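Local atomic coordinates of GST N-terminal domain-containing protein (PDB entry 3IC8), a protein that is of unknown function but resembles glutathione S-transferases and may bind glutathione. Residues A[26-31]-A[220-225]; A[109-114]-A[189-194]; A[242-247]-A[276-281]. All coordinates share one frame; numbering follows the deposited sequence.

Interaction 1: residues A[26-31]-A[220-225]; sequences GVNWRS and HGSLSD
Trp29, Arg30 and Ser31 carry most of the bonding to residues 222-225, starting with the backbone. Trp29 N donates to Ser222 O (3.0 Å), Trp29 O receives Ser224 N at 3.2 Å, and Ser31 N returns to Ser224 O. This is the pattern of a parallel pair, in register from Asn28 beside Ser222 to Ser31 beside Asp225, with an axis angle of 31°. CA-H...O contacts fill in between these bonds, the shortest from Leu223 CA to Trp29 O at 3.1 Å.

In the fold, strand 4-8, helix 16-25 and strand 28-33 form the beta-alpha-beta crossover that opens the thioredoxin-like domain of a glutathione S-transferase. Here strand 222-225, arriving after the helical region, lies along strand 28-33 and becomes the outermost strand on that side of the sheet within the chain.

Side chains add hydrogen bonds to carbonyls. Just before strand 222-225 begins, Trp29 NE1 donates within its ring plane to His220 O (3.0 Å), so the indole is held at its edge. Arg30, bent at chi2 and chi3, curls back over the neighbouring strand: NE reaches Ser224 O at 3.3 Å and NH2 reaches Asp225 O at 3.0 Å, both from above the carbonyl planes. Ser224 O is thus gripped twice, by Arg30 NE and Ser31 N from opposite faces of its plane, while Arg30 NH1 makes a salt bridge to Glu3.

The apolar part sits on the Trp29 and Leu223 side of the sheet, where helix 16-25 also touches the indole. Both side chains have CG between backbone N and carbonyl carbon (chi1 53° and 72°), which lays them side by side. Leu223 CB makes a CH-pi contact over the six-membered ring, 3.9 Å from its centroid, and Leu223 CD2 touches Trp29 CZ2 at 3.6 Å.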
loop_
_atom_site.group_PDB
_atom_site.type_symbol
_atom_site.label_atom_id
_atom_site.label_comp_id
_atom_site.label_asym_id
_atom_site.label_seq_id
_atom_site.Cartn_x
_atom_site.Cartn_y
_atom_site.Cartn_z
ATOM N N GLY A 26 -14.720 12.930 4.973
ATOM C CA GLY A 26 -14.766 12.176 6.202
ATOM C C GLY A 26 -16.041 12.251 7.011
ATOM O O GLY A 26 -16.015 12.329 8.214
ATOM N N VAL A 27 -17.162 12.209 6.327
ATOM C CA VAL A 27 -18.441 12.434 6.918
ATOM C C VAL A 27 -19.157 11.124 6.953
ATOM O O VAL A 27 -18.830 10.240 6.240
ATOM C CB VAL A 27 -19.255 13.386 6.072
ATOM C CG1 VAL A 27 -18.980 14.785 6.450
ATOM C CG2 VAL A 27 -18.960 13.171 4.632
ATOM N N ASN A 28 -20.138 11.014 7.812
ATOM C CA ASN A 28 -20.928 9.833 7.890
ATOM C C ASN A 28 -22.207 10.118 7.165
ATOM O O ASN A 28 -22.766 11.162 7.309
ATOM C CB ASN A 28 -21.185 9.485 9.339
ATOM C CG ASN A 28 -19.986 8.897 10.010
ATOM O OD1 ASN A 28 -19.986 7.756 10.388
ATOM N ND2 ASN A 28 -18.957 9.683 10.161
ATOM N N TRP A 29 -22.649 9.194 6.345
ATOM C CA TRP A 29 -23.796 9.433 5.517
ATOM C C TRP A 29 -24.708 8.232 5.415
ATOM O O TRP A 29 -24.316 7.136 5.651
ATOM C CB TRP A 29 -23.370 9.934 4.129
ATOM C CG TRP A 29 -22.390 9.081 3.432
ATOM C CD1 TRP A 29 -21.096 8.979 3.702
ATOM C CD2 TRP A 29 -22.642 8.199 2.346
ATOM N NE1 TRP A 29 -20.506 8.099 2.869
ATOM C CE2 TRP A 29 -21.439 7.607 2.016
ATOM C CE3 TRP A 29 -23.776 7.850 1.625
ATOM C CZ2 TRP A 29 -21.324 6.700 1.005
ATOM C CZ3 TRP A 29 -23.658 6.957 0.628
ATOM C CH2 TRP A 29 -22.449 6.388 0.323
ATOM N N ARG A 30 -25.937 8.476 5.028
ATOM C CA ARG A 30 -26.876 7.425 4.838
ATOM C C ARG A 30 -26.944 7.078 3.376
ATOM O O ARG A 30 -26.938 7.936 2.565
ATOM C CB ARG A 30 -28.239 7.866 5.330
ATOM C CG ARG A 30 -28.267 8.356 6.730
ATOM C CD ARG A 30 -27.619 7.390 7.670
ATOM N NE ARG A 30 -28.314 6.121 7.715
ATOM C CZ ARG A 30 -29.423 5.921 8.389
ATOM N NH1 ARG A 30 -29.965 6.886 9.071
ATOM N NH2 ARG A 30 -29.993 4.759 8.385
ATOM N N SER A 31 -27.028 5.807 3.056
ATOM C CA SER A 31 -27.097 5.396 1.682
ATOM C C SER A 31 -28.473 4.929 1.305
ATOM O O SER A 31 -28.975 3.995 1.852
ATOM C CB SER A 31 -26.138 4.264 1.455
ATOM O OG SER A 31 -26.117 3.912 0.115
ATOM N N HIS A 220 -14.730 6.029 0.474
ATOM C CA HIS A 220 -16.112 6.458 0.510
ATOM C C HIS A 220 -16.637 6.948 1.840
ATOM O O HIS A 220 -17.750 7.382 1.915
ATOM C CB HIS A 220 -17.043 5.371 -0.003
ATOM C CG HIS A 220 -16.747 4.893 -1.386
ATOM N ND1 HIS A 220 -17.373 3.803 -1.933
ATOM C CD2 HIS A 220 -15.911 5.355 -2.337
ATOM C CE1 HIS A 220 -16.934 3.611 -3.156
ATOM N NE2 HIS A 220 -16.037 4.533 -3.422
ATOM N N GLY A 221 -15.842 6.884 2.887
ATOM C CA GLY A 221 -16.341 7.293 4.176
ATOM C C GLY A 221 -17.144 6.254 4.910
ATOM O O GLY A 221 -16.952 5.101 4.706
ATOM N N SER A 222 -18.035 6.675 5.781
ATOM C CA SER A 222 -18.808 5.733 6.568
ATOM C C SER A 222 -20.282 5.814 6.304
ATOM O O SER A 222 -20.863 6.830 6.485
ATOM C CB SER A 222 -18.572 6.001 8.039
ATOM O OG SER A 222 -17.800 4.983 8.604
ATOM N N LEU A 223 -20.897 4.717 5.923
ATOM C CA LEU A 223 -22.291 4.742 5.566
ATOM C C LEU A 223 -23.120 3.710 6.287
ATOM O O LEU A 223 -22.622 2.697 6.684
ATOM C CB LEU A 223 -22.437 4.560 4.064
ATOM C CG LEU A 223 -22.174 3.204 3.442
ATOM C CD1 LEU A 223 -23.363 2.323 3.558
ATOM C CD2 LEU A 223 -21.766 3.304 2.027
ATOM N N SER A 224 -24.398 4.012 6.452
ATOM C CA SER A 224 -25.423 3.067 6.859
ATOM C C SER A 224 -26.565 3.116 5.884
ATOM O O SER A 224 -26.942 4.165 5.465
ATOM C CB SER A 224 -25.973 3.404 8.221
ATOM O OG SER A 224 -25.146 4.288 8.902
ATOM N N ASP A 225 -27.140 1.979 5.547
ATOM C CA ASP A 225 -28.268 1.945 4.635
ATOM C C ASP A 225 -29.475 2.640 5.200
ATOM O O ASP A 225 -29.721 2.553 6.365
ATOM C CB ASP A 225 -28.676 0.523 4.346
ATOM C CG ASP A 225 -27.635 -0.233 3.619
ATOM O OD1 ASP A 225 -26.617 0.353 3.247
ATOM O OD2 ASP A 225 -27.830 -1.436 3.404
#

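Interaction 2: residues A[109-114]-A[189-194]; sequences LVFQPE and LWFLKQ
Two helices of the helical part of the glutathione S-transferase fold meet here at their C-terminal ends: Leu109 and Val110, closing helix 88-110, and Phe111 just after it pack on Phe191 and Leu192 of helix 180-193. The CA atoms of Val110 and Leu192 are only 6.2 Å apart, so the backbones come close and short aliphatic branches fill the gap.

Leu192 CD1 is the atom that does most of the touching. It lies 3.5 Å from Val110 CG2 and 3.9 Å from Leu109 CB, wedged against two consecutive residues of the other helix. Leu192 chi2, -30° and off a staggered value, sets CD1 against both. Val110 splits its branches between two tasks. CG2, anti to the carbonyl carbon, faces helix 180-193 and also rests 3.5 Å from Phe191 O. CG1, anti to the backbone N (chi1 176°), covers one face of the Phe111 ring, 4.0 Å above its plane.

At Phe111 the chain leaves the helix through an inverse gamma turn. The turn brings the Phe111 ring to the Phe191 ring, CE2 to CD1 at 4.0 Å. Phe191 also meets Phe14 edge-to-face, which ties this helix to the N-terminal domain. Past the turn, Gln112 folds back so that NE2 donates to Leu109 O at 3.1 Å, binding a carbonyl of the last helical turn.

The second subunit lies close by: its Thr195 packs on Phe111, and its Thr11 and Tyr9 hydrogen-bond to Lys193 O and NZ, the NZ also making a salt bridge to Asp203 of its own chain. Phe201 and Trp156 of the same chain close round Leu192. With no hydrogen bond between the two segments and all five touching residues buried, the helix ends are joined by van der Waals packing and exclusion of water, which fixes shape and spacing rather than directional pairing.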
loop_
_atom_site.group_PDB
_atom_site.type_symbol
_atom_site.label_atom_id
_atom_site.label_comp_id
_atom_site.label_asym_id
_atom_site.label_seq_id
_atom_site.Cartn_x
_atom_site.Cartn_y
_atom_site.Cartn_z
ATOM N N LEU A 109 -14.015 5.809 -24.921
ATOM C CA LEU A 109 -13.020 4.804 -25.019
ATOM C C LEU A 109 -13.425 3.492 -24.437
ATOM O O LEU A 109 -13.168 2.479 -25.003
ATOM C CB LEU A 109 -11.787 5.266 -24.287
ATOM C CG LEU A 109 -10.875 6.251 -24.966
ATOM C CD1 LEU A 109 -9.765 6.623 -24.073
ATOM C CD2 LEU A 109 -10.359 5.673 -26.194
ATOM N N VAL A 110 -13.990 3.520 -23.258
ATOM C CA VAL A 110 -14.432 2.338 -22.590
ATOM C C VAL A 110 -15.627 1.632 -23.183
ATOM O O VAL A 110 -15.629 0.433 -23.344
ATOM C CB VAL A 110 -14.761 2.684 -21.167
ATOM C CG1 VAL A 110 -15.321 1.526 -20.454
ATOM C CG2 VAL A 110 -13.567 3.192 -20.486
ATOM N N PHE A 111 -16.667 2.379 -23.470
ATOM C CA PHE A 111 -17.898 1.779 -23.894
ATOM C C PHE A 111 -17.971 1.584 -25.387
ATOM O O PHE A 111 -18.799 2.125 -26.038
ATOM C CB PHE A 111 -19.066 2.576 -23.355
ATOM C CG PHE A 111 -19.147 2.573 -21.880
ATOM C CD1 PHE A 111 -19.436 1.431 -21.208
ATOM C CD2 PHE A 111 -18.913 3.700 -21.158
ATOM C CE1 PHE A 111 -19.495 1.436 -19.870
ATOM C CE2 PHE A 111 -18.987 3.687 -19.829
ATOM C CZ PHE A 111 -19.267 2.560 -19.187
ATOM N N GLN A 112 -17.061 0.793 -25.902
ATOM C CA GLN A 112 -17.056 0.392 -27.273
ATOM C C GLN A 112 -16.671 -1.066 -27.284
ATOM O O GLN A 112 -16.117 -1.548 -26.351
ATOM C CB GLN A 112 -16.121 1.251 -28.111
ATOM C CG GLN A 112 -14.778 1.406 -27.559
ATOM C CD GLN A 112 -13.802 1.971 -28.553
ATOM O OE1 GLN A 112 -13.739 1.545 -29.693
ATOM N NE2 GLN A 112 -13.018 2.923 -28.117
ATOM N N PRO A 113 -16.970 -1.750 -28.361
ATOM C CA PRO A 113 -16.907 -3.195 -28.465
ATOM C C PRO A 113 -15.519 -3.721 -28.283
ATOM O O PRO A 113 -15.326 -4.832 -27.886
ATOM C CB PRO A 113 -17.337 -3.428 -29.886
ATOM C CG PRO A 113 -18.202 -2.359 -30.184
ATOM C CD PRO A 113 -17.863 -1.192 -29.364
ATOM N N GLU A 114 -14.544 -2.899 -28.599
ATOM C CA GLU A 114 -13.164 -3.286 -28.503
ATOM C C GLU A 114 -12.747 -3.656 -27.098
ATOM O O GLU A 114 -11.800 -4.374 -26.907
ATOM C CB GLU A 114 -12.302 -2.158 -29.018
ATOM C CG GLU A 114 -12.200 -2.120 -30.505
ATOM C CD GLU A 114 -13.452 -1.616 -31.170
ATOM O OE1 GLU A 114 -14.123 -0.731 -30.617
ATOM O OE2 GLU A 114 -13.767 -2.111 -32.260
ATOM N N LEU A 189 -10.756 8.683 -15.098
ATOM C CA LEU A 189 -9.784 7.618 -15.145
ATOM C C LEU A 189 -10.280 6.308 -14.577
ATOM O O LEU A 189 -9.825 5.269 -14.927
ATOM C CB LEU A 189 -8.526 8.043 -14.450
ATOM C CG LEU A 189 -7.969 9.303 -15.040
ATOM C CD1 LEU A 189 -6.635 9.519 -14.525
ATOM C CD2 LEU A 189 -7.936 9.233 -16.509
ATOM N N TRP A 190 -11.213 6.405 -13.664
ATOM C CA TRP A 190 -11.786 5.283 -12.994
ATOM C C TRP A 190 -12.498 4.400 -14.005
ATOM O O TRP A 190 -12.483 3.206 -13.897
ATOM C CB TRP A 190 -12.701 5.792 -11.895
ATOM C CG TRP A 190 -13.546 4.814 -11.261
ATOM C CD1 TRP A 190 -14.865 4.758 -11.312
ATOM C CD2 TRP A 190 -13.129 3.753 -10.432
ATOM N NE1 TRP A 190 -15.326 3.725 -10.587
ATOM C CE2 TRP A 190 -14.266 3.084 -10.030
ATOM C CE3 TRP A 190 -11.892 3.295 -10.004
ATOM C CZ2 TRP A 190 -14.219 1.985 -9.235
ATOM C CZ3 TRP A 190 -11.848 2.212 -9.207
ATOM C CH2 TRP A 190 -13.000 1.562 -8.828
ATOM N N PHE A 191 -13.105 5.011 -15.003
ATOM C CA PHE A 191 -13.736 4.261 -16.062
ATOM C C PHE A 191 -12.722 3.431 -16.831
ATOM O O PHE A 191 -12.969 2.304 -17.128
ATOM C CB PHE A 191 -14.488 5.189 -17.019
ATOM C CG PHE A 191 -15.781 5.698 -16.489
ATOM C CD1 PHE A 191 -16.942 5.022 -16.703
ATOM C CD2 PHE A 191 -15.839 6.857 -15.787
ATOM C CE1 PHE A 191 -18.115 5.496 -16.220
ATOM C CE2 PHE A 191 -16.998 7.314 -15.295
ATOM C CZ PHE A 191 -18.138 6.639 -15.511
ATOM N N LEU A 192 -11.578 4.000 -17.145
ATOM C CA LEU A 192 -10.548 3.305 -17.885
ATOM C C LEU A 192 -9.961 2.117 -17.159
ATOM O O LEU A 192 -9.666 1.136 -17.752
ATOM C CB LEU A 192 -9.455 4.237 -18.338
ATOM C CG LEU A 192 -9.604 5.213 -19.500
ATOM C CD1 LEU A 192 -10.511 4.839 -20.596
ATOM C CD2 LEU A 192 -9.847 6.568 -19.041
ATOM N N LYS A 193 -9.835 2.226 -15.857
ATOM C CA LYS A 193 -9.275 1.210 -15.009
ATOM C C LYS A 193 -10.087 -0.075 -14.953
ATOM O O LYS A 193 -9.598 -1.077 -14.577
ATOM C CB LYS A 193 -9.080 1.759 -13.619
ATOM C CG LYS A 193 -8.020 2.792 -13.509
ATOM C CD LYS A 193 -6.653 2.217 -13.687
ATOM C CE LYS A 193 -6.064 1.822 -12.381
ATOM N NZ LYS A 193 -4.741 1.268 -12.539
ATOM N N GLN A 194 -11.333 0.001 -15.361
ATOM C CA GLN A 194 -12.272 -1.094 -15.348
ATOM C C GLN A 194 -11.962 -2.257 -16.279
ATOM O O GLN A 194 -12.435 -3.342 -16.090
ATOM C CB GLN A 194 -13.677 -0.581 -15.616
ATOM C CG GLN A 194 -14.199 0.416 -14.632
ATOM C CD GLN A 194 -14.007 0.013 -13.216
ATOM O OE1 GLN A 194 -13.298 0.644 -12.482
ATOM N NE2 GLN A 194 -14.632 -1.053 -12.831
#

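Interaction 3: residues A[242-247]-A[276-281]; sequences PLPDET and LMFTGR
Phe278 and Pro244 form the centre of this contact, in which the chain running from helix 228-237 toward strand 259-264 lies across the end of strand 272-279. The ring leaves CB with CG anti to the backbone N (chi1 174°), which aims it at the loop. CG is 4.1 Å from Pro244 CD, and next to it CD1 meets the same CD at 3.8 Å. Further out, CE1 comes to 3.5 Å from Pro244 CB, and CZ touches CB and CG; CE2, on the other flank, also faces Pro244 CG. Pro244 therefore covers one face of the phenyl ring in a CH-pi contact, with Pro244 CG 3.9 Å from the centroid of the Phe278 ring, displaced toward the rim. At the tip, CZ lies 3.9 Å from Glu246 OE2, which sits at the ring edge with its carboxylate turned 75° to the ring plane.

Met277, modelled as selenomethionine, and Phe278 both face Ile285 in a classic beta bulge, and both direct their CB atoms toward the loop. Beside the ring, Leu243 CD1 rests on Met277 O at 3.4 Å and near Met277 CB.

Glu246 also turns to the other end of the segment, where Arg281 N donates to Glu246 OE1 at 3.2 Å. The OE1 position is uncertain, because the model puts it impossibly close to Arg281 NH1; a salt bridge is plausible there, but its geometry is doubtful.

Proline on aromatic, with a leucine packing next to it on Met277, gives the loop an apolar seat on the sheet, whereas the Glu246 carboxylate may add a polar tie toward Arg281.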
loop_
_atom_site.group_PDB
_atom_site.type_symbol
_atom_site.label_atom_id
_atom_site.label_comp_id
_atom_site.label_asym_id
_atom_site.label_seq_id
_atom_site.Cartn_x
_atom_site.Cartn_y
_atom_site.Cartn_z
ATOM N N PRO A 242 -33.144 27.602 6.543
ATOM C CA PRO A 242 -33.345 29.006 6.256
ATOM C C PRO A 242 -32.578 29.332 5.010
ATOM O O PRO A 242 -31.527 28.779 4.814
ATOM C CB PRO A 242 -32.715 29.688 7.462
ATOM C CG PRO A 242 -31.812 28.725 8.020
ATOM C CD PRO A 242 -32.425 27.412 7.802
ATOM N N LEU A 243 -33.120 30.211 4.190
ATOM C CA LEU A 243 -32.515 30.610 2.952
ATOM C C LEU A 243 -31.288 31.448 3.169
ATOM O O LEU A 243 -31.143 32.085 4.161
ATOM C CB LEU A 243 -33.496 31.428 2.149
ATOM C CG LEU A 243 -34.885 30.892 1.943
ATOM C CD1 LEU A 243 -35.635 31.805 1.110
ATOM C CD2 LEU A 243 -34.813 29.592 1.286
ATOM N N PRO A 244 -30.427 31.487 2.186
ATOM C CA PRO A 244 -29.208 32.258 2.284
ATOM C C PRO A 244 -29.514 33.731 2.362
ATOM O O PRO A 244 -30.517 34.178 1.857
ATOM C CB PRO A 244 -28.516 31.935 0.982
ATOM C CG PRO A 244 -29.035 30.686 0.608
ATOM C CD PRO A 244 -30.421 30.646 0.998
ATOM N N ASP A 245 -28.652 34.491 3.004
ATOM C CA ASP A 245 -28.943 35.886 3.207
ATOM C C ASP A 245 -28.374 36.739 2.116
ATOM O O ASP A 245 -28.456 37.936 2.177
ATOM C CB ASP A 245 -28.475 36.375 4.568
ATOM C CG ASP A 245 -27.068 36.012 4.850
ATOM O OD1 ASP A 245 -26.640 36.209 5.987
ATOM O OD2 ASP A 245 -26.388 35.521 3.941
ATOM N N GLU A 246 -27.814 36.113 1.107
ATOM C CA GLU A 246 -27.173 36.815 0.022
ATOM C C GLU A 246 -28.161 37.647 -0.764
ATOM O O GLU A 246 -29.294 37.272 -0.917
ATOM C CB GLU A 246 -26.482 35.806 -0.877
ATOM C CG GLU A 246 -26.513 36.134 -2.321
ATOM C CD GLU A 246 -25.737 35.153 -3.147
ATOM O OE1 GLU A 246 -25.331 35.515 -4.248
ATOM O OE2 GLU A 246 -25.529 34.025 -2.698
ATOM N N THR A 247 -27.718 38.790 -1.251
ATOM C CA THR A 247 -28.568 39.673 -2.026
ATOM C C THR A 247 -28.102 39.640 -3.453
ATOM O O THR A 247 -26.946 39.817 -3.739
ATOM C CB THR A 247 -28.460 41.095 -1.532
ATOM O OG1 THR A 247 -27.088 41.454 -1.458
ATOM C CG2 THR A 247 -29.032 41.215 -0.163
ATOM N N LEU A 276 -40.152 29.831 -6.597
ATOM C CA LEU A 276 -38.779 30.194 -6.496
ATOM C C LEU A 276 -38.615 30.859 -5.179
ATOM O O LEU A 276 -39.263 31.818 -4.912
ATOM C CB LEU A 276 -38.482 31.194 -7.591
ATOM C CG LEU A 276 -37.034 31.512 -7.871
ATOM C CD1 LEU A 276 -36.586 32.592 -7.027
ATOM C CD2 LEU A 276 -36.166 30.316 -7.661
HETATM N N MSE A 277 -37.744 30.342 -4.348
HETATM C CA MSE A 277 -37.526 30.940 -3.062
HETATM C C MSE A 277 -36.260 31.752 -2.952
HETATM O O MSE A 277 -36.174 32.631 -2.142
HETATM C CB MSE A 277 -37.558 29.838 -2.024
HETATM C CG MSE A 277 -38.837 29.044 -2.097
HETATM SE SE MSE A 277 -40.307 29.893 -1.215
HETATM C CE MSE A 277 -39.429 30.065 0.444
ATOM N N PHE A 278 -35.261 31.413 -3.747
ATOM C CA PHE A 278 -34.005 32.109 -3.714
ATOM C C PHE A 278 -33.322 32.016 -5.050
ATOM O O PHE A 278 -33.335 30.991 -5.669
ATOM C CB PHE A 278 -33.139 31.494 -2.635
ATOM C CG PHE A 278 -31.746 32.019 -2.581
ATOM C CD1 PHE A 278 -31.418 33.044 -1.748
ATOM C CD2 PHE A 278 -30.756 31.460 -3.332
ATOM C CE1 PHE A 278 -30.172 33.497 -1.689
ATOM C CE2 PHE A 278 -29.507 31.923 -3.260
ATOM C CZ PHE A 278 -29.220 32.941 -2.445
ATOM N N THR A 279 -32.739 33.114 -5.485
ATOM C CA THR A 279 -31.899 33.151 -6.652
ATOM C C THR A 279 -30.595 33.764 -6.227
ATOM O O THR A 279 -30.569 34.775 -5.586
ATOM C CB THR A 279 -32.539 33.925 -7.796
ATOM O OG1 THR A 279 -31.668 33.919 -8.912
ATOM C CG2 THR A 279 -32.745 35.320 -7.419
ATOM N N GLY A 280 -29.505 33.113 -6.570
ATOM C CA GLY A 280 -28.199 33.457 -6.063
ATOM C C GLY A 280 -27.128 33.195 -7.070
ATOM O O GLY A 280 -27.405 32.725 -8.127
ATOM N N ARG A 281 -25.908 33.550 -6.729
ATOM C CA ARG A 281 -24.770 33.386 -7.606
ATOM C C ARG A 281 -24.470 31.935 -7.942
ATOM O O ARG A 281 -24.170 31.594 -9.058
ATOM C CB ARG A 281 -23.554 33.981 -6.933
ATOM C CG ARG A 281 -23.454 35.446 -7.012
ATOM C CD ARG A 281 -22.561 35.967 -5.911
ATOM N NE ARG A 281 -22.629 37.411 -5.752
ATOM C CZ ARG A 281 -23.663 38.071 -5.249
ATOM N NH1 ARG A 281 -24.744 37.430 -4.851
ATOM N NH2 ARG A 281 -23.613 39.381 -5.142
#

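Interaction 1 and interaction 3 both reach the same mixed sheet, with centres about 29 Å apart: one adds the outermost strand, 222-225, beside strand 28-33, and the other lays an irregular loop across strand 272-279. Interaction 2 lies in the helical part, on the opposite side of the chain's centre from interaction 3, about 41 Å between centres. It is the buried one, without a hydrogen bond between its segments, carried by apolar side chains and next to the second subunit. Interaction 1 is a surface contact and owes its register to directional backbone bonds; partly buried interaction 3 relies on ring packing with a polar fringe. Along the chain, interaction 2 falls between the two segments of interaction 1, and interaction 3 follows both.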